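Local coordinates for fucolectin-related protein (Streptococcus pneumoniae, PDB 2WMF), which probably hydrolyses host blood-group carbohydrate antigens as the catalytic module of a family 98 glycoside hydrolase, at residues A[33-45]-A[288-300]. Numbering follows the deposited sequence.
Sequences INNESPLLLSPLY and TVYNFECAAYTFM
Strands 39-45 and 289-293, first and last of an eight-stranded parallel barrel, pair here and close it. Leu39 N donates to Thr288 O (2.9 Å), Leu39 O receives Tyr290 N, and Leu41 N gives a nearly straight bond to Tyr290 O (2.9 Å, 176°). Leu39, Leu41 and Val289 face the barrel interior. Ile33, from the loop before the strand, adds CG2 against Val289 CG2 at 3.8 Å. The Asn291 side chain crosses that of Leu41 at a slant: its CG is anti to the backbone N (chi1 -158°), which brings the amide against the leucine, with ND2 3.7 Å from Leu41 CD1. The same amide is held at both ends, OD1 by Phe292 N and ND2 by Glu77 OE1 of strand 74-79, on the far side of strand 39-45. On the outer face, Leu40 CD1 comes in at the edge of the Phe292 ring, 3.6 Å from CE2, while helix 307-322 packs on both side chains and helix 272-283 on Phe292. Beyond the last ladder bond the chains diverge, and the contact passes to side chains that follow strand 289-293. Ser42 CB sits over the centre of one Phe299 face in a CH-pi contact, with Met300 CB on the opposite face. Ala295 CB packs against both Pro43 CG (3.9 Å) and Tyr45 CE2 (3.8 Å), and a water joins Tyr45 OH to Ala295 N. This pairing of strands one and eight is the closure typical of a (beta/alpha)8 TIM barrel.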
ATOM      1  N   ILE A  33     -11.458 -11.524  -4.549  1.00  9.52           N
ATOM      2  CA  ILE A  33     -10.833 -10.319  -3.980  1.00  8.73           C
ATOM      3  C   ILE A  33     -11.926  -9.467  -3.361  1.00  8.36           C
ATOM      4  O   ILE A  33     -12.844  -9.020  -4.053  1.00  9.83           O
ATOM      5  CB  ILE A  33     -10.095  -9.458  -5.057  1.00  8.31           C
ATOM      6  CG1 ILE A  33      -9.109 -10.308  -5.847  1.00  8.26           C
ATOM      7  CG2 ILE A  33      -9.421  -8.261  -4.367  1.00  9.35           C
ATOM      8  CD1 ILE A  33      -8.425  -9.593  -7.028  1.00  8.81           C
ATOM      9  N   ASN A  34     -11.838  -9.253  -2.045  1.00  8.91           N
ATOM     10  CA  ASN A  34     -12.760  -8.417  -1.311  1.00  9.73           C
ATOM     11  C   ASN A  34     -12.139  -8.186   0.070  1.00  8.74           C
ATOM     12  O   ASN A  34     -11.046  -8.677   0.358  1.00  8.88           O
ATOM     13  CB  ASN A  34     -14.168  -9.039  -1.182  1.00 10.89           C
ATOM     14  CG  ASN A  34     -14.146 -10.412  -0.546  1.00 11.36           C
ATOM     15  OD1 ASN A  34     -13.662 -10.559   0.565  1.00 11.53           O
ATOM     16  ND2 ASN A  34     -14.725 -11.431  -1.241  1.00 11.76           N
ATOM     17  N   ASN A  35     -12.817  -7.420   0.925  1.00  9.54           N
ATOM     18  CA  ASN A  35     -12.285  -7.143   2.254  1.00 10.29           C
ATOM     19  C   ASN A  35     -11.965  -8.385   3.090  1.00 11.03           C
ATOM     20  O   ASN A  35     -11.023  -8.355   3.896  1.00 11.48           O
ATOM     21  CB  ASN A  35     -13.130  -6.148   3.035  1.00 10.28           C
ATOM     22  CG  ASN A  35     -14.514  -6.703   3.405  1.00  9.09           C
ATOM     23  OD1 ASN A  35     -15.102  -7.480   2.649  1.00 10.81           O
ATOM     24  ND2 ASN A  35     -15.051  -6.222   4.500  1.00  9.79           N
ATOM     25  N   GLU A  36     -12.753  -9.460   2.925  1.00 11.20           N
ATOM     26  CA  GLU A  36     -12.499 -10.726   3.614  1.00 12.21           C
ATOM     27  C   GLU A  36     -11.467 -11.624   2.932  1.00 11.08           C
ATOM     28  O   GLU A  36     -11.063 -12.635   3.483  1.00 12.12           O
ATOM     29  CB  GLU A  36     -13.820 -11.480   3.816  1.00 13.20           C
ATOM     30  CG  GLU A  36     -14.789 -10.619   4.638  1.00 15.26           C
ATOM     31  CD  GLU A  36     -16.178 -11.225   4.857  1.00 18.04           C
ATOM     32  OE1 GLU A  36     -16.302 -12.437   4.697  1.00 20.42           O
ATOM     33  OE2 GLU A  36     -17.132 -10.431   5.207  1.00 24.21           O
ATOM     34  N   SER A  37     -11.012 -11.220   1.741  1.00  9.77           N
ATOM     35  CA  SER A  37     -10.089 -12.004   0.924  1.00  9.04           C
ATOM     36  C   SER A  37      -9.202 -11.044   0.097  1.00  8.85           C
ATOM     37  O   SER A  37      -9.381 -10.891  -1.108  1.00  8.31           O
ATOM     38  CB  SER A  37     -10.892 -12.887  -0.018  1.00  9.16           C
ATOM     39  OG  SER A  37     -10.103 -13.745  -0.793  1.00  9.91           O
ATOM     40  N   PRO A  38      -8.284 -10.347   0.776  1.00  8.08           N
ATOM     41  CA  PRO A  38      -7.404  -9.412   0.080  1.00  8.72           C
ATOM     42  C   PRO A  38      -6.374 -10.151  -0.767  1.00  8.46           C
ATOM     43  O   PRO A  38      -6.267 -11.397  -0.721  1.00  8.88           O
ATOM     44  CB  PRO A  38      -6.742  -8.663   1.234  1.00  8.75           C
ATOM     45  CG  PRO A  38      -6.694  -9.663   2.360  1.00  8.31           C
ATOM     46  CD  PRO A  38      -8.008 -10.406   2.218  1.00  7.05           C
ATOM     47  N   LEU A  39      -5.635  -9.389  -1.577  1.00  8.90           N
ATOM     48  CA  LEU A  39      -4.662  -9.951  -2.497  1.00  8.54           C
ATOM     49  C   LEU A  39      -3.282  -9.299  -2.344  1.00  8.47           C
ATOM     50  O   LEU A  39      -3.151  -8.063  -2.330  1.00  8.41           O
ATOM     51  CB  LEU A  39      -5.136  -9.809  -3.979  1.00  8.22           C
ATOM     52  CG  LEU A  39      -4.177 -10.351  -5.045  1.00  9.36           C
ATOM     53  CD1 LEU A  39      -4.088 -11.885  -4.886  1.00  9.04           C
ATOM     54  CD2 LEU A  39      -4.608  -9.990  -6.486  1.00  9.76           C
ATOM     55  N   LEU A  40      -2.278 -10.150  -2.132  1.00  8.25           N
ATOM     56  CA  LEU A  40      -0.870  -9.709  -2.071  1.00  8.64           C
ATOM     57  C   LEU A  40      -0.171 -10.145  -3.344  1.00  9.04           C
ATOM     58  O   LEU A  40      -0.105 -11.338  -3.638  1.00  8.89           O
ATOM     59  CB  LEU A  40      -0.192 -10.309  -0.832  1.00  8.90           C
ATOM     60  CG  LEU A  40       1.327 -10.073  -0.682  1.00  8.30           C
ATOM     61  CD1 LEU A  40       1.551  -8.589  -0.331  1.00  9.07           C
ATOM     62  CD2 LEU A  40       2.000 -10.976   0.380  1.00 10.84           C
ATOM     63  N   LEU A  41       0.376  -9.174  -4.091  1.00  8.55           N
ATOM     64  CA  LEU A  41       1.168  -9.413  -5.256  1.00  9.74           C
ATOM     65  C   LEU A  41       2.676  -9.267  -4.928  1.00  9.08           C
ATOM     66  O   LEU A  41       3.092  -8.302  -4.296  1.00  9.30           O
ATOM     67  CB  LEU A  41       0.809  -8.460  -6.396  1.00  9.96           C
ATOM     68  CG  LEU A  41      -0.582  -8.645  -7.013  1.00 10.72           C
ATOM     69  CD1 LEU A  41      -1.010  -7.418  -7.847  1.00 11.68           C
ATOM     70  CD2 LEU A  41      -0.609  -9.917  -7.860  1.00 12.25           C
ATOM     71  N   SER A  42       3.443 -10.254  -5.358  1.00  8.92           N
ATOM     72  CA  SER A  42       4.899 -10.265  -5.256  1.00  9.24           C
ATOM     73  C   SER A  42       5.490 -10.445  -6.648  1.00  9.32           C
ATOM     74  O   SER A  42       5.135 -11.380  -7.354  1.00  9.65           O
ATOM     75  CB  SER A  42       5.386 -11.355  -4.313  1.00  9.14           C
ATOM     76  OG  SER A  42       4.717 -11.314  -3.061  1.00  9.28           O
ATOM     77  N   PRO A  43       6.371  -9.513  -7.076  1.00  9.65           N
ATOM     78  CA  PRO A  43       6.824  -9.496  -8.451  1.00 10.17           C
ATOM     79  C   PRO A  43       8.160 -10.171  -8.782  1.00 10.15           C
ATOM     80  O   PRO A  43       9.126 -10.116  -7.985  1.00  9.95           O
ATOM     81  CB  PRO A  43       6.955  -8.002  -8.746  1.00 10.14           C
ATOM     82  CG  PRO A  43       7.395  -7.446  -7.442  1.00 10.16           C
ATOM     83  CD  PRO A  43       6.843  -8.312  -6.348  1.00  8.47           C
ATOM     84  N   LEU A  44       8.179 -10.794  -9.959  1.00 10.41           N
ATOM     85  CA  LEU A  44       9.404 -11.272 -10.639  1.00 10.34           C
ATOM     86  C   LEU A  44       9.580 -10.514 -11.986  1.00  9.94           C
ATOM     87  O   LEU A  44       8.623 -10.061 -12.626  1.00 10.60           O
ATOM     88  CB  LEU A  44       9.278 -12.784 -10.919  1.00 10.00           C
ATOM     89  CG  LEU A  44       9.268 -13.707  -9.683  1.00 10.26           C
ATOM     90  CD1 LEU A  44       8.848 -15.168 -10.098  1.00 11.56           C
ATOM     91  CD2 LEU A  44      10.611 -13.695  -8.827  1.00 11.32           C
ATOM     92  N   TYR A  45      10.831 -10.431 -12.437  1.00 11.18           N
ATOM     93  CA  TYR A  45      11.233  -9.573 -13.561  1.00 11.87           C
ATOM     94  C   TYR A  45      12.066 -10.369 -14.567  1.00 12.78           C
ATOM     95  O   TYR A  45      12.998 -11.086 -14.187  1.00 12.47           O
ATOM     96  CB  TYR A  45      12.019  -8.354 -13.056  1.00 12.66           C
ATOM     97  CG  TYR A  45      11.155  -7.505 -12.171  1.00 10.85           C
ATOM     98  CD1 TYR A  45      10.428  -6.453 -12.670  1.00 13.52           C
ATOM     99  CD2 TYR A  45      11.036  -7.799 -10.825  1.00 14.20           C
ATOM    100  CE1 TYR A  45       9.596  -5.702 -11.842  1.00 13.33           C
ATOM    101  CE2 TYR A  45      10.201  -7.063  -9.986  1.00 12.36           C
ATOM    102  CZ  TYR A  45       9.477  -6.011 -10.513  1.00 14.06           C
ATOM    103  OH  TYR A  45       8.649  -5.258  -9.688  1.00 14.26           O
ATOM    104  N   THR A 288      -7.887  -3.344  -0.913  1.00  8.00           N
ATOM    105  CA  THR A 288      -7.773  -4.794  -0.796  1.00  7.95           C
ATOM    106  C   THR A 288      -6.701  -5.453  -1.636  1.00  7.79           C
ATOM    107  O   THR A 288      -6.567  -6.678  -1.614  1.00  8.24           O
ATOM    108  CB  THR A 288      -9.137  -5.450  -1.156  1.00  8.49           C
ATOM    109  OG1 THR A 288      -9.576  -4.948  -2.422  1.00  8.89           O
ATOM    110  CG2 THR A 288     -10.198  -5.179  -0.086  1.00  9.17           C
ATOM    111  N   VAL A 289      -5.923  -4.655  -2.384  1.00  8.11           N
ATOM    112  CA  VAL A 289      -4.890  -5.186  -3.250  1.00  7.67           C
ATOM    113  C   VAL A 289      -3.578  -4.436  -2.971  1.00  8.17           C
ATOM    114  O   VAL A 289      -3.561  -3.234  -3.012  1.00  7.61           O
ATOM    115  CB  VAL A 289      -5.284  -5.063  -4.763  1.00  8.52           C
ATOM    116  CG1 VAL A 289      -4.094  -5.477  -5.648  1.00 10.36           C
ATOM    117  CG2 VAL A 289      -6.546  -5.902  -5.043  1.00  7.94           C
ATOM    118  N   TYR A 290      -2.515  -5.185  -2.716  1.00  7.76           N
ATOM    119  CA  TYR A 290      -1.205  -4.648  -2.292  1.00  7.78           C
ATOM    120  C   TYR A 290      -0.096  -5.194  -3.180  1.00  7.83           C
ATOM    121  O   TYR A 290       0.050  -6.427  -3.324  1.00  8.18           O
ATOM    122  CB  TYR A 290      -0.936  -5.030  -0.831  1.00  8.30           C
ATOM    123  CG  TYR A 290      -2.035  -4.666   0.144  1.00  8.95           C
ATOM    124  CD1 TYR A 290      -1.982  -3.485   0.874  1.00  7.59           C
ATOM    125  CD2 TYR A 290      -3.100  -5.531   0.380  1.00  8.92           C
ATOM    126  CE1 TYR A 290      -2.977  -3.163   1.784  1.00  8.65           C
ATOM    127  CE2 TYR A 290      -4.116  -5.217   1.277  1.00 10.56           C
ATOM    128  CZ  TYR A 290      -4.046  -4.026   1.989  1.00  8.95           C
ATOM    129  OH  TYR A 290      -5.032  -3.702   2.897  1.00  8.93           O
ATOM    130  N   ASN A 291       0.678  -4.276  -3.764  1.00  7.78           N
ATOM    131  CA  ASN A 291       1.800  -4.570  -4.615  1.00  7.51           C
ATOM    132  C   ASN A 291       2.966  -3.672  -4.177  1.00  7.25           C
ATOM    133  O   ASN A 291       2.730  -2.710  -3.476  1.00  6.94           O
ATOM    134  CB  ASN A 291       1.412  -4.311  -6.095  1.00  6.85           C
ATOM    135  CG  ASN A 291       2.268  -5.056  -7.113  1.00  8.61           C
ATOM    136  OD1 ASN A 291       3.317  -5.648  -6.817  1.00  9.47           O
ATOM    137  ND2 ASN A 291       1.775  -5.036  -8.373  1.00  7.98           N
ATOM    138  N   PHE A 292       4.189  -3.997  -4.602  1.00  8.52           N
ATOM    139  CA  PHE A 292       5.398  -3.372  -4.063  1.00  7.64           C
ATOM    140  C   PHE A 292       6.532  -3.297  -5.069  1.00  9.10           C
ATOM    141  O   PHE A 292       6.708  -4.205  -5.895  1.00  9.44           O
ATOM    142  CB  PHE A 292       5.920  -4.141  -2.836  1.00  8.83           C
ATOM    143  CG  PHE A 292       4.896  -4.232  -1.762  1.00  6.59           C
ATOM    144  CD1 PHE A 292       4.789  -3.238  -0.795  1.00  8.03           C
ATOM    145  CD2 PHE A 292       3.950  -5.254  -1.788  1.00  9.32           C
ATOM    146  CE1 PHE A 292       3.796  -3.284   0.171  1.00  9.51           C
ATOM    147  CE2 PHE A 292       2.923  -5.313  -0.826  1.00  9.52           C
ATOM    148  CZ  PHE A 292       2.837  -4.300   0.136  1.00  9.87           C
ATOM    149  N   GLU A 293       7.299  -2.221  -4.950  1.00  8.46           N
ATOM    150  CA  GLU A 293       8.645  -2.117  -5.517  1.00  8.29           C
ATOM    151  C   GLU A 293       9.492  -1.390  -4.478  1.00  8.81           C
ATOM    152  O   GLU A 293       8.953  -0.815  -3.559  1.00  8.26           O
ATOM    153  CB  GLU A 293       8.619  -1.264  -6.803  1.00  8.03           C
ATOM    154  CG  GLU A 293       7.788  -1.792  -7.929  1.00  9.40           C
ATOM    155  CD  GLU A 293       7.936  -0.996  -9.252  1.00 10.38           C
ATOM    156  OE1 GLU A 293       9.071  -0.533  -9.566  1.00 11.79           O
ATOM    157  OE2 GLU A 293       6.914  -0.838  -9.966  1.00 12.58           O
ATOM    158  N   CYS A 294      10.818  -1.385  -4.602  1.00  8.70           N
ATOM    159  CA  CYS A 294      11.643  -2.236  -5.490  1.00 10.01           C
ATOM    160  C   CYS A 294      11.918  -3.605  -4.835  1.00  8.84           C
ATOM    161  O   CYS A 294      12.418  -3.674  -3.699  1.00  8.42           O
ATOM    162  CB  CYS A 294      12.979  -1.557  -5.721  1.00 10.87           C
ATOM    163  SG  CYS A 294      14.171  -2.549  -6.687  1.00 11.45           S
ATOM    164  N   ALA A 295      11.598  -4.674  -5.579  1.00  8.24           N
ATOM    165  CA  ALA A 295      11.566  -6.061  -5.103  1.00  9.10           C
ATOM    166  C   ALA A 295      12.876  -6.576  -4.569  1.00  8.72           C
ATOM    167  O   ALA A 295      12.888  -7.483  -3.747  1.00  8.96           O
ATOM    168  CB  ALA A 295      11.070  -6.986  -6.241  1.00  9.45           C
ATOM    169  N   ALA A 296      13.993  -5.945  -4.976  1.00  8.02           N
ATOM    170  CA  ALA A 296      15.268  -6.300  -4.372  1.00  8.61           C
ATOM    171  C   ALA A 296      15.291  -6.035  -2.884  1.00  8.41           C
ATOM    172  O   ALA A 296      16.022  -6.729  -2.138  1.00  9.74           O
ATOM    173  CB  ALA A 296      16.485  -5.611  -5.071  1.00  9.75           C
ATOM    174  N   TYR A 297      14.565  -4.995  -2.470  1.00  8.05           N
ATOM    175  CA  TYR A 297      14.364  -4.688  -1.070  1.00  7.35           C
ATOM    176  C   TYR A 297      13.078  -5.266  -0.494  1.00  7.53           C
ATOM    177  O   TYR A 297      13.080  -5.821   0.586  1.00  7.65           O
ATOM    178  CB  TYR A 297      14.318  -3.175  -0.889  1.00  7.74           C
ATOM    179  CG  TYR A 297      14.132  -2.693   0.541  1.00  7.38           C
ATOM    180  CD1 TYR A 297      14.946  -3.134   1.566  1.00  6.57           C
ATOM    181  CD2 TYR A 297      13.152  -1.732   0.856  1.00  8.60           C
ATOM    182  CE1 TYR A 297      14.827  -2.648   2.832  1.00  8.08           C
ATOM    183  CE2 TYR A 297      13.026  -1.243   2.127  1.00  6.92           C
ATOM    184  CZ  TYR A 297      13.837  -1.692   3.133  1.00  7.02           C
ATOM    185  OH  TYR A 297      13.734  -1.202   4.437  1.00  8.97           O
ATOM    186  N   THR A 298      12.001  -5.114  -1.239  1.00  8.03           N
ATOM    187  CA  THR A 298      10.645  -5.398  -0.723  1.00  8.02           C
ATOM    188  C   THR A 298      10.228  -6.881  -0.847  1.00  8.65           C
ATOM    189  O   THR A 298       9.182  -7.244  -0.300  1.00  9.64           O
ATOM    190  CB  THR A 298       9.563  -4.494  -1.386  1.00  8.15           C
ATOM    191  OG1 THR A 298       9.602  -4.618  -2.809  1.00 11.19           O
ATOM    192  CG2 THR A 298       9.768  -3.009  -1.049  1.00  7.29           C
ATOM    193  N   PHE A 299      10.979  -7.707  -1.566  1.00  9.41           N
ATOM    194  CA  PHE A 299      10.584  -9.105  -1.756  1.00  9.15           C
ATOM    195  C   PHE A 299      11.695 -10.105  -1.528  1.00  9.01           C
ATOM    196  O   PHE A 299      11.719 -10.761  -0.499  1.00  9.12           O
ATOM    197  CB  PHE A 299       9.902  -9.294  -3.131  1.00  9.49           C
ATOM    198  CG  PHE A 299       9.382 -10.692  -3.386  1.00  8.71           C
ATOM    199  CD1 PHE A 299       8.796 -11.468  -2.351  1.00  9.87           C
ATOM    200  CD2 PHE A 299       9.450 -11.226  -4.669  1.00  9.95           C
ATOM    201  CE1 PHE A 299       8.318 -12.745  -2.605  1.00 10.10           C
ATOM    202  CE2 PHE A 299       8.981 -12.500  -4.931  1.00  9.22           C
ATOM    203  CZ  PHE A 299       8.409 -13.259  -3.893  1.00  9.22           C
ATOM    204  N   MET A 300      12.666 -10.176  -2.449  1.00  9.36           N
ATOM    205  CA  MET A 300      13.582 -11.344  -2.467  1.00 10.00           C
ATOM    206  C   MET A 300      14.754 -11.045  -3.423  1.00  9.01           C
ATOM    207  O   MET A 300      14.573 -10.432  -4.457  1.00  9.59           O
ATOM    208  CB  MET A 300      12.791 -12.580  -2.953  1.00 11.80           C
ATOM    209  CG  MET A 300      13.345 -13.897  -2.706  1.00 12.95           C
ATOM    210  SD  MET A 300      12.131 -15.219  -3.121  1.00 12.51           S
ATOM    211  CE  MET A 300      11.961 -15.056  -4.880  1.00 10.01           C
TER
HETATM  212  O   HOH W   1      10.507  -4.016  -8.138  1.00 11.93           O